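Local atomic coordinates of cephalosporin hydroxylase CMCI (PDB entry 2BM8), a protein that probably takes part in cephamycin biosynthesis, as a cephalosporin hydroxylase of a family related to Rossmann-type methyltransferases. Residues B[155-160]-B[174-179]; B[166-171]-B[181-186]. The protein carries 3 engineered substitutions. One frame throughout, in Å; residues are numbered along the deposited sequence.

Contact 1 of 2, residues B[155-160]-B[174-179]; sequences LIFIDN and DHLLEE. Engineered in segment 155-160: N160 (natural residue Asp).
L155 holds its CG anti to the backbone N (chi1 -176°), which carries CD2 out to meet the side chains of L176 and L177. L177 makes the other choice: its CG stands anti to its own carbonyl carbon (chi1 -50°), and the branch then swings CD2 in to the strand. The two leucines meet methyl to methyl, CD2 of L155 lying 4.1 Å from CD2 of L177, and their side chains cross at about a right angle. CB of L176 is directed at the strand. Its CG lies 4.4 Å from CD2 of L155. Its CD2 reaches F157 at CD1, 4.3 Å away and oblique to the ring. One methyl of L155 thus touches both leucines, and L176 spans two residues on the same side of the strand.

L176 is the first residue past helix 165-175 to leave helical backbone angles. The contact therefore packs the residues just after that helix on strand 155-159 in a beta-alpha-beta unit. W171 and A172 of the helix touch L176 and L177, and the F157 ring meets F183 nearly parallel. Beside the leucines, the D181 carboxylate accepts from L155 N and E178 N, so it joins the start of the strand to the loop.

No hydrogen bond or charge pair links 155-160 to 174-179. All four touching side chains are buried and apolar, so the contact depends on shape and exclusion of water.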
ATOM      1  N   LEU B 155     -29.909   5.071 -27.283  1.00 17.55           N
ATOM      2  CA  LEU B 155     -30.439   4.318 -26.167  1.00 17.22           C
ATOM      3  C   LEU B 155     -29.328   3.728 -25.321  1.00 16.59           C
ATOM      4  O   LEU B 155     -28.373   3.164 -25.841  1.00 16.60           O
ATOM      5  CB  LEU B 155     -31.317   3.212 -26.719  1.00 17.38           C
ATOM      6  CG  LEU B 155     -32.077   2.337 -25.731  1.00 18.45           C
ATOM      7  CD1 LEU B 155     -33.546   2.185 -26.200  1.00 19.30           C
ATOM      8  CD2 LEU B 155     -31.410   0.973 -25.586  1.00 17.94           C
ATOM      9  N   ILE B 156     -29.443   3.881 -24.010  1.00 16.21           N
ATOM     10  CA  ILE B 156     -28.534   3.223 -23.079  1.00 15.77           C
ATOM     11  C   ILE B 156     -29.334   2.184 -22.289  1.00 15.69           C
ATOM     12  O   ILE B 156     -30.295   2.524 -21.617  1.00 14.91           O
ATOM     13  CB  ILE B 156     -27.904   4.243 -22.116  1.00 15.63           C
ATOM     14  CG1 ILE B 156     -27.163   5.327 -22.890  1.00 14.66           C
ATOM     15  CG2 ILE B 156     -26.976   3.535 -21.113  1.00 15.36           C
ATOM     16  CD1 ILE B 156     -26.672   6.460 -22.009  1.00 14.54           C
ATOM     17  N   PHE B 157     -28.919   0.927 -22.390  1.00 15.79           N
ATOM     18  CA  PHE B 157     -29.516  -0.181 -21.659  1.00 15.88           C
ATOM     19  C   PHE B 157     -28.557  -0.573 -20.538  1.00 15.86           C
ATOM     20  O   PHE B 157     -27.412  -0.916 -20.797  1.00 16.31           O
ATOM     21  CB  PHE B 157     -29.743  -1.357 -22.613  1.00 15.75           C
ATOM     22  CG  PHE B 157     -30.506  -2.499 -22.006  1.00 16.14           C
ATOM     23  CD1 PHE B 157     -31.823  -2.751 -22.384  1.00 17.19           C
ATOM     24  CD2 PHE B 157     -29.916  -3.321 -21.046  1.00 16.44           C
ATOM     25  CE1 PHE B 157     -32.536  -3.800 -21.824  1.00 17.23           C
ATOM     26  CE2 PHE B 157     -30.626  -4.368 -20.471  1.00 17.00           C
ATOM     27  CZ  PHE B 157     -31.938  -4.611 -20.859  1.00 17.45           C
ATOM     28  N   ILE B 158     -29.022  -0.535 -19.299  1.00 16.11           N
ATOM     29  CA  ILE B 158     -28.164  -0.780 -18.137  1.00 16.28           C
ATOM     30  C   ILE B 158     -28.680  -1.973 -17.343  1.00 16.76           C
ATOM     31  O   ILE B 158     -29.793  -1.954 -16.830  1.00 16.23           O
ATOM     32  CB  ILE B 158     -28.087   0.464 -17.224  1.00 16.09           C
ATOM     33  CG1 ILE B 158     -27.738   1.699 -18.052  1.00 15.02           C
ATOM     34  CG2 ILE B 158     -27.040   0.259 -16.115  1.00 15.64           C
ATOM     35  CD1 ILE B 158     -27.737   2.967 -17.277  1.00 14.25           C
ATOM     36  N   ASP B 159     -27.861  -3.017 -17.278  1.00 17.39           N
ATOM     37  CA  ASP B 159     -28.134  -4.166 -16.431  1.00 17.88           C
ATOM     38  C   ASP B 159     -27.629  -3.970 -14.993  1.00 17.99           C
ATOM     39  O   ASP B 159     -26.435  -3.851 -14.768  1.00 17.66           O
ATOM     40  CB  ASP B 159     -27.466  -5.400 -17.019  1.00 18.28           C
ATOM     41  CG  ASP B 159     -27.607  -6.594 -16.125  1.00 18.90           C
ATOM     42  OD1 ASP B 159     -26.588  -7.312 -15.913  1.00 19.86           O
ATOM     43  OD2 ASP B 159     -28.709  -6.861 -15.585  1.00 15.26           O
ATOM     44  N   ASN B 160     -28.558  -3.929 -14.038  1.00 18.41           N
ATOM     45  CA  ASN B 160     -28.257  -4.007 -12.598  1.00 18.51           C
ATOM     46  C   ASN B 160     -28.857  -5.269 -11.953  1.00 18.43           C
ATOM     47  O   ASN B 160     -28.788  -5.433 -10.752  1.00 18.95           O
ATOM     48  CB  ASN B 160     -28.768  -2.758 -11.860  1.00 18.54           C
ATOM     49  CG  ASN B 160     -27.831  -1.560 -12.005  1.00 19.41           C
ATOM     50  OD1 ASN B 160     -26.701  -1.568 -11.493  1.00 21.04           O
ATOM     51  ND2 ASN B 160     -28.295  -0.520 -12.702  1.00 17.70           N
ATOM     52  N   ASP B 174     -30.236  -8.038 -31.427  1.00 17.88           N
ATOM     53  CA  ASP B 174     -31.038  -8.421 -32.590  1.00 18.18           C
ATOM     54  C   ASP B 174     -32.307  -7.564 -32.747  1.00 18.28           C
ATOM     55  O   ASP B 174     -32.726  -7.284 -33.872  1.00 18.16           O
ATOM     56  CB  ASP B 174     -31.434  -9.912 -32.507  1.00 18.39           C
ATOM     57  CG  ASP B 174     -30.232 -10.875 -32.663  1.00 18.86           C
ATOM     58  OD1 ASP B 174     -29.218 -10.513 -33.302  1.00 18.50           O
ATOM     59  OD2 ASP B 174     -30.229 -12.034 -32.185  1.00 18.95           O
ATOM     60  N   HIS B 175     -32.896  -7.136 -31.625  1.00 18.06           N
ATOM     61  CA  HIS B 175     -34.245  -6.550 -31.609  1.00 18.02           C
ATOM     62  C   HIS B 175     -34.333  -5.100 -31.094  1.00 17.55           C
ATOM     63  O   HIS B 175     -35.380  -4.475 -31.225  1.00 17.62           O
ATOM     64  CB  HIS B 175     -35.190  -7.437 -30.770  1.00 18.11           C
ATOM     65  CG  HIS B 175     -35.340  -8.837 -31.297  1.00 19.72           C
ATOM     66  ND1 HIS B 175     -34.731  -9.929 -30.706  1.00 20.65           N
ATOM     67  CD2 HIS B 175     -36.024  -9.321 -32.366  1.00 19.51           C
ATOM     68  CE1 HIS B 175     -35.029 -11.021 -31.393  1.00 19.81           C
ATOM     69  NE2 HIS B 175     -35.812 -10.679 -32.402  1.00 18.95           N
ATOM     70  N   LEU B 176     -33.255  -4.560 -30.526  1.00 17.04           N
ATOM     71  CA  LEU B 176     -33.311  -3.251 -29.871  1.00 16.54           C
ATOM     72  C   LEU B 176     -32.239  -2.246 -30.290  1.00 16.29           C
ATOM     73  O   LEU B 176     -32.564  -1.148 -30.707  1.00 15.90           O
ATOM     74  CB  LEU B 176     -33.262  -3.416 -28.345  1.00 16.44           C
ATOM     75  CG  LEU B 176     -33.709  -2.198 -27.521  1.00 16.13           C
ATOM     76  CD1 LEU B 176     -34.936  -1.503 -28.105  1.00 15.16           C
ATOM     77  CD2 LEU B 176     -33.981  -2.596 -26.084  1.00 17.18           C
ATOM     78  N   LEU B 177     -30.969  -2.612 -30.165  1.00 16.07           N
ATOM     79  CA  LEU B 177     -29.882  -1.654 -30.316  1.00 15.82           C
ATOM     80  C   LEU B 177     -29.655  -1.265 -31.773  1.00 16.26           C
ATOM     81  O   LEU B 177     -29.755  -2.087 -32.681  1.00 16.06           O
ATOM     82  CB  LEU B 177     -28.584  -2.217 -29.737  1.00 15.56           C
ATOM     83  CG  LEU B 177     -28.634  -2.796 -28.316  1.00 15.27           C
ATOM     84  CD1 LEU B 177     -27.364  -3.569 -28.041  1.00 15.37           C
ATOM     85  CD2 LEU B 177     -28.841  -1.733 -27.247  1.00 14.72           C
ATOM     86  N   GLU B 178     -29.366   0.011 -31.986  1.00 16.68           N
ATOM     87  CA  GLU B 178     -28.801   0.471 -33.235  1.00 17.16           C
ATOM     88  C   GLU B 178     -27.361   0.880 -32.972  1.00 16.79           C
ATOM     89  O   GLU B 178     -26.921   0.931 -31.838  1.00 17.05           O
ATOM     90  CB  GLU B 178     -29.573   1.677 -33.765  1.00 17.55           C
ATOM     91  CG  GLU B 178     -31.086   1.514 -33.838  1.00 19.00           C
ATOM     92  CD  GLU B 178     -31.783   2.822 -34.177  1.00 21.21           C
ATOM     93  OE1 GLU B 178     -31.196   3.906 -33.921  1.00 22.41           O
ATOM     94  OE2 GLU B 178     -32.912   2.776 -34.715  1.00 23.71           O
ATOM     95  N   GLU B 179     -26.646   1.209 -34.031  1.00 16.72           N
ATOM     96  CA  GLU B 179     -25.253   1.617 -33.925  1.00 16.74           C
ATOM     97  C   GLU B 179     -25.120   2.825 -32.985  1.00 16.23           C
ATOM     98  O   GLU B 179     -25.871   3.780 -33.099  1.00 15.87           O
ATOM     99  CB  GLU B 179     -24.704   1.928 -35.321  1.00 16.50           C
ATOM    100  CG  GLU B 179     -23.336   2.584 -35.319  1.00 17.86           C
ATOM    101  CD  GLU B 179     -22.767   2.751 -36.715  1.00 19.96           C
ATOM    102  OE1 GLU B 179     -23.473   2.430 -37.699  1.00 21.92           O
ATOM    103  OE2 GLU B 179     -21.607   3.197 -36.829  1.00 20.35           O
TER

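Contact 2 of 2, residues B[166-171]-B[181-186]; sequences FNIMKW and DYFIIE
F183 and M169 form the centre of this contact, where helix 165-175 of a beta-alpha-beta unit packs on the strand that completes it. The helix and strand segments run antiparallel at 176°, with axes 10.7 Å apart, as expected when the chain turns back from helix to strand. This is the alternating layering of a Rossmann-like fold, consistent with the family.

Along 181-186, D181 comes first, and its OD2 is hydrogen-bonded to ND1 of H153. Y182, and I184 after it, turn to the other side of the sheet, where both side chains lie against helix 67-80.

F183 points at the helix. Its CG is anti to the backbone N (chi1 -171°), and this sets the ring beneath M169. CG of M169 sits over the centre of the ring, 3.7 Å from the centroid and 12° off the normal, a CH-pi contact. SD of M169 lies farther out, 4.3 Å from the same centroid and oblique, so the pair is also a Met-aromatic contact. At another part of the ring, CE1 of F183 is 4.4 Å from CG2 of I168. With an alanine in place of F183, CG of M169 would probably lose the ring face it rests on and SD its aromatic neighbour, and a gap would open between helix and strand.

I185 returns to the helix side, with CD1 at the edge of the F183 ring and in its plane. E186 ends the segment in a salt bridge to K65. The chain of M169 bends at chi3, and its SD comes 4.2 Å from CD1 of I185.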
ATOM      1  N   PHE B 166     -26.640 -12.579 -20.737  1.00 15.65           N
ATOM      2  CA  PHE B 166     -26.191 -12.871 -22.092  1.00 15.74           C
ATOM      3  C   PHE B 166     -27.344 -13.108 -23.054  1.00 15.89           C
ATOM      4  O   PHE B 166     -27.282 -12.662 -24.199  1.00 16.01           O
ATOM      5  CB  PHE B 166     -25.214 -14.046 -22.099  1.00 15.51           C
ATOM      6  CG  PHE B 166     -23.905 -13.714 -21.462  1.00 15.60           C
ATOM      7  CD1 PHE B 166     -23.583 -14.203 -20.201  1.00 15.75           C
ATOM      8  CD2 PHE B 166     -23.008 -12.876 -22.106  1.00 15.45           C
ATOM      9  CE1 PHE B 166     -22.377 -13.888 -19.614  1.00 15.29           C
ATOM     10  CE2 PHE B 166     -21.804 -12.548 -21.516  1.00 15.30           C
ATOM     11  CZ  PHE B 166     -21.488 -13.053 -20.269  1.00 14.86           C
ATOM     12  N   ASN B 167     -28.392 -13.788 -22.586  1.00 15.81           N
ATOM     13  CA  ASN B 167     -29.606 -13.972 -23.386  1.00 15.82           C
ATOM     14  C   ASN B 167     -30.303 -12.651 -23.669  1.00 15.47           C
ATOM     15  O   ASN B 167     -30.743 -12.414 -24.786  1.00 15.51           O
ATOM     16  CB  ASN B 167     -30.583 -14.953 -22.707  1.00 16.04           C
ATOM     17  CG  ASN B 167     -30.317 -16.424 -23.089  1.00 16.35           C
ATOM     18  OD1 ASN B 167     -30.081 -16.742 -24.257  1.00 15.64           O
ATOM     19  ND2 ASN B 167     -30.358 -17.316 -22.097  1.00 17.47           N
ATOM     20  N   ILE B 168     -30.378 -11.782 -22.665  1.00 15.36           N
ATOM     21  CA  ILE B 168     -30.969 -10.453 -22.823  1.00 15.27           C
ATOM     22  C   ILE B 168     -30.136  -9.624 -23.789  1.00 15.46           C
ATOM     23  O   ILE B 168     -30.670  -8.819 -24.539  1.00 15.00           O
ATOM     24  CB  ILE B 168     -31.073  -9.739 -21.455  1.00 15.14           C
ATOM     25  CG1 ILE B 168     -32.043 -10.465 -20.531  1.00 15.01           C
ATOM     26  CG2 ILE B 168     -31.537  -8.300 -21.620  1.00 15.06           C
ATOM     27  CD1 ILE B 168     -31.856 -10.082 -19.069  1.00 15.33           C
ATOM     28  N   MET B 169     -28.823  -9.835 -23.759  1.00 16.18           N
ATOM     29  CA  MET B 169     -27.884  -9.180 -24.687  1.00 16.88           C
ATOM     30  C   MET B 169     -28.111  -9.596 -26.132  1.00 16.53           C
ATOM     31  O   MET B 169     -28.053  -8.761 -27.016  1.00 16.21           O
ATOM     32  CB  MET B 169     -26.431  -9.499 -24.318  1.00 17.22           C
ATOM     33  CG  MET B 169     -25.474  -8.326 -24.403  1.00 18.99           C
ATOM     34  SD  MET B 169     -24.047  -8.601 -23.321  1.00 23.38           S
ATOM     35  CE  MET B 169     -22.828  -9.060 -24.492  1.00 22.95           C
ATOM     36  N   LYS B 170     -28.338 -10.890 -26.354  1.00 16.54           N
ATOM     37  CA  LYS B 170     -28.616 -11.423 -27.683  1.00 16.76           C
ATOM     38  C   LYS B 170     -29.933 -10.830 -28.199  1.00 17.00           C
ATOM     39  O   LYS B 170     -30.040 -10.439 -29.369  1.00 16.57           O
ATOM     40  CB  LYS B 170     -28.663 -12.965 -27.649  1.00 17.03           C
ATOM     41  CG  LYS B 170     -29.368 -13.681 -28.863  1.00 17.18           C
ATOM     42  CD  LYS B 170     -29.676 -15.159 -28.535  1.00 17.80           C
ATOM     43  CE  LYS B 170     -30.518 -15.868 -29.609  1.00 18.74           C
ATOM     44  NZ  LYS B 170     -31.766 -16.549 -29.085  1.00 18.33           N
ATOM     45  N   TRP B 171     -30.928 -10.747 -27.315  1.00 17.14           N
ATOM     46  CA  TRP B 171     -32.200 -10.130 -27.659  1.00 17.34           C
ATOM     47  C   TRP B 171     -32.012  -8.654 -28.029  1.00 17.20           C
ATOM     48  O   TRP B 171     -32.537  -8.193 -29.044  1.00 17.57           O
ATOM     49  CB  TRP B 171     -33.234 -10.273 -26.529  1.00 17.34           C
ATOM     50  CG  TRP B 171     -34.488  -9.523 -26.853  1.00 18.35           C
ATOM     51  CD1 TRP B 171     -35.563  -9.983 -27.567  1.00 18.48           C
ATOM     52  CD2 TRP B 171     -34.768  -8.155 -26.543  1.00 19.52           C
ATOM     53  NE1 TRP B 171     -36.501  -8.987 -27.697  1.00 18.53           N
ATOM     54  CE2 TRP B 171     -36.038  -7.854 -27.082  1.00 19.32           C
ATOM     55  CE3 TRP B 171     -34.075  -7.151 -25.851  1.00 20.59           C
ATOM     56  CZ2 TRP B 171     -36.631  -6.602 -26.952  1.00 20.34           C
ATOM     57  CZ3 TRP B 171     -34.661  -5.902 -25.719  1.00 21.35           C
ATOM     58  CH2 TRP B 171     -35.930  -5.637 -26.275  1.00 21.45           C
ATOM     59  N   ASP B 181     -25.707   2.729 -29.658  1.00 14.84           N
ATOM     60  CA  ASP B 181     -26.420   2.432 -28.406  1.00 14.50           C
ATOM     61  C   ASP B 181     -25.549   1.657 -27.432  1.00 14.25           C
ATOM     62  O   ASP B 181     -24.728   0.860 -27.835  1.00 14.46           O
ATOM     63  CB  ASP B 181     -27.702   1.633 -28.672  1.00 14.55           C
ATOM     64  CG  ASP B 181     -28.774   2.451 -29.393  1.00 14.30           C
ATOM     65  OD1 ASP B 181     -28.617   3.681 -29.541  1.00 12.16           O
ATOM     66  OD2 ASP B 181     -29.818   1.937 -29.843  1.00 14.48           O
ATOM     67  N   TYR B 182     -25.724   1.903 -26.145  1.00 13.99           N
ATOM     68  CA  TYR B 182     -24.895   1.279 -25.135  1.00 13.96           C
ATOM     69  C   TYR B 182     -25.617   0.104 -24.480  1.00 13.76           C
ATOM     70  O   TYR B 182     -26.821   0.135 -24.282  1.00 14.08           O
ATOM     71  CB  TYR B 182     -24.493   2.317 -24.090  1.00 14.19           C
ATOM     72  CG  TYR B 182     -23.313   3.167 -24.515  1.00 15.54           C
ATOM     73  CD1 TYR B 182     -23.486   4.315 -25.273  1.00 16.59           C
ATOM     74  CD2 TYR B 182     -22.018   2.810 -24.169  1.00 16.51           C
ATOM     75  CE1 TYR B 182     -22.397   5.086 -25.662  1.00 16.51           C
ATOM     76  CE2 TYR B 182     -20.935   3.578 -24.554  1.00 16.74           C
ATOM     77  CZ  TYR B 182     -21.130   4.709 -25.294  1.00 16.64           C
ATOM     78  OH  TYR B 182     -20.044   5.452 -25.681  1.00 18.18           O
ATOM     79  N   PHE B 183     -24.883  -0.964 -24.212  1.00 13.52           N
ATOM     80  CA  PHE B 183     -25.354  -2.024 -23.344  1.00 13.53           C
ATOM     81  C   PHE B 183     -24.322  -2.123 -22.245  1.00 13.36           C
ATOM     82  O   PHE B 183     -23.173  -2.431 -22.523  1.00 13.07           O
ATOM     83  CB  PHE B 183     -25.493  -3.360 -24.081  1.00 13.34           C
ATOM     84  CG  PHE B 183     -26.188  -4.439 -23.262  1.00 13.64           C
ATOM     85  CD1 PHE B 183     -27.517  -4.758 -23.491  1.00 13.01           C
ATOM     86  CD2 PHE B 183     -25.509  -5.130 -22.262  1.00 13.66           C
ATOM     87  CE1 PHE B 183     -28.151  -5.754 -22.747  1.00 12.74           C
ATOM     88  CE2 PHE B 183     -26.152  -6.126 -21.517  1.00 13.28           C
ATOM     89  CZ  PHE B 183     -27.469  -6.431 -21.767  1.00 12.09           C
ATOM     90  N   ILE B 184     -24.747  -1.858 -21.008  1.00 13.09           N
ATOM     91  CA  ILE B 184     -23.845  -1.721 -19.875  1.00 13.34           C
ATOM     92  C   ILE B 184     -24.165  -2.706 -18.754  1.00 13.55           C
ATOM     93  O   ILE B 184     -25.309  -2.811 -18.307  1.00 13.62           O
ATOM     94  CB  ILE B 184     -23.903  -0.281 -19.342  1.00 13.20           C
ATOM     95  CG1 ILE B 184     -23.220   0.655 -20.342  1.00 13.47           C
ATOM     96  CG2 ILE B 184     -23.214  -0.176 -17.989  1.00 12.85           C
ATOM     97  CD1 ILE B 184     -23.567   2.097 -20.174  1.00 13.75           C
ATOM     98  N   ILE B 185     -23.143  -3.416 -18.288  1.00 13.93           N
ATOM     99  CA  ILE B 185     -23.304  -4.318 -17.155  1.00 14.32           C
ATOM    100  C   ILE B 185     -22.500  -3.774 -16.006  1.00 14.12           C
ATOM    101  O   ILE B 185     -21.282  -3.758 -16.049  1.00 14.33           O
ATOM    102  CB  ILE B 185     -22.850  -5.740 -17.528  1.00 14.30           C
ATOM    103  CG1 ILE B 185     -23.804  -6.333 -18.559  1.00 14.59           C
ATOM    104  CG2 ILE B 185     -22.832  -6.629 -16.294  1.00 14.57           C
ATOM    105  CD1 ILE B 185     -23.206  -7.391 -19.419  1.00 15.94           C
ATOM    106  N   GLU B 186     -23.181  -3.311 -14.974  1.00 14.63           N
ATOM    107  CA  GLU B 186     -22.491  -2.742 -13.824  1.00 15.05           C
ATOM    108  C   GLU B 186     -22.061  -3.870 -12.890  1.00 15.20           C
ATOM    109  O   GLU B 186     -22.721  -4.896 -12.840  1.00 15.16           O
ATOM    110  CB  GLU B 186     -23.393  -1.734 -13.109  1.00 15.30           C
ATOM    111  CG  GLU B 186     -23.817  -0.542 -13.977  1.00 15.43           C
ATOM    112  CD  GLU B 186     -24.392   0.629 -13.177  1.00 15.16           C
ATOM    113  OE1 GLU B 186     -24.521   0.495 -11.948  1.00 14.16           O
ATOM    114  OE2 GLU B 186     -24.738   1.676 -13.785  1.00 15.39           O
TER

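In the fold
The chain first runs along strand 155-159, then through helix 165-175, and turns back into strand 182-185. Contact 1 closes the loop from strand 155-159 through the helix to the residues after it. Contact 2 closes the loop from within the helix to strand 182-185. Their segments alternate along the chain, so the two loops cross rather than nest. Both use the same helix, and strands 155-159 and 182-185 are parallel neighbours in the mixed sheet. Probable backbone hydrogen bonds, D159 N to I184 O and I184 N to F157 O, join the strands. Together the contacts tie the helix, and the turn after it, to two neighbouring strands.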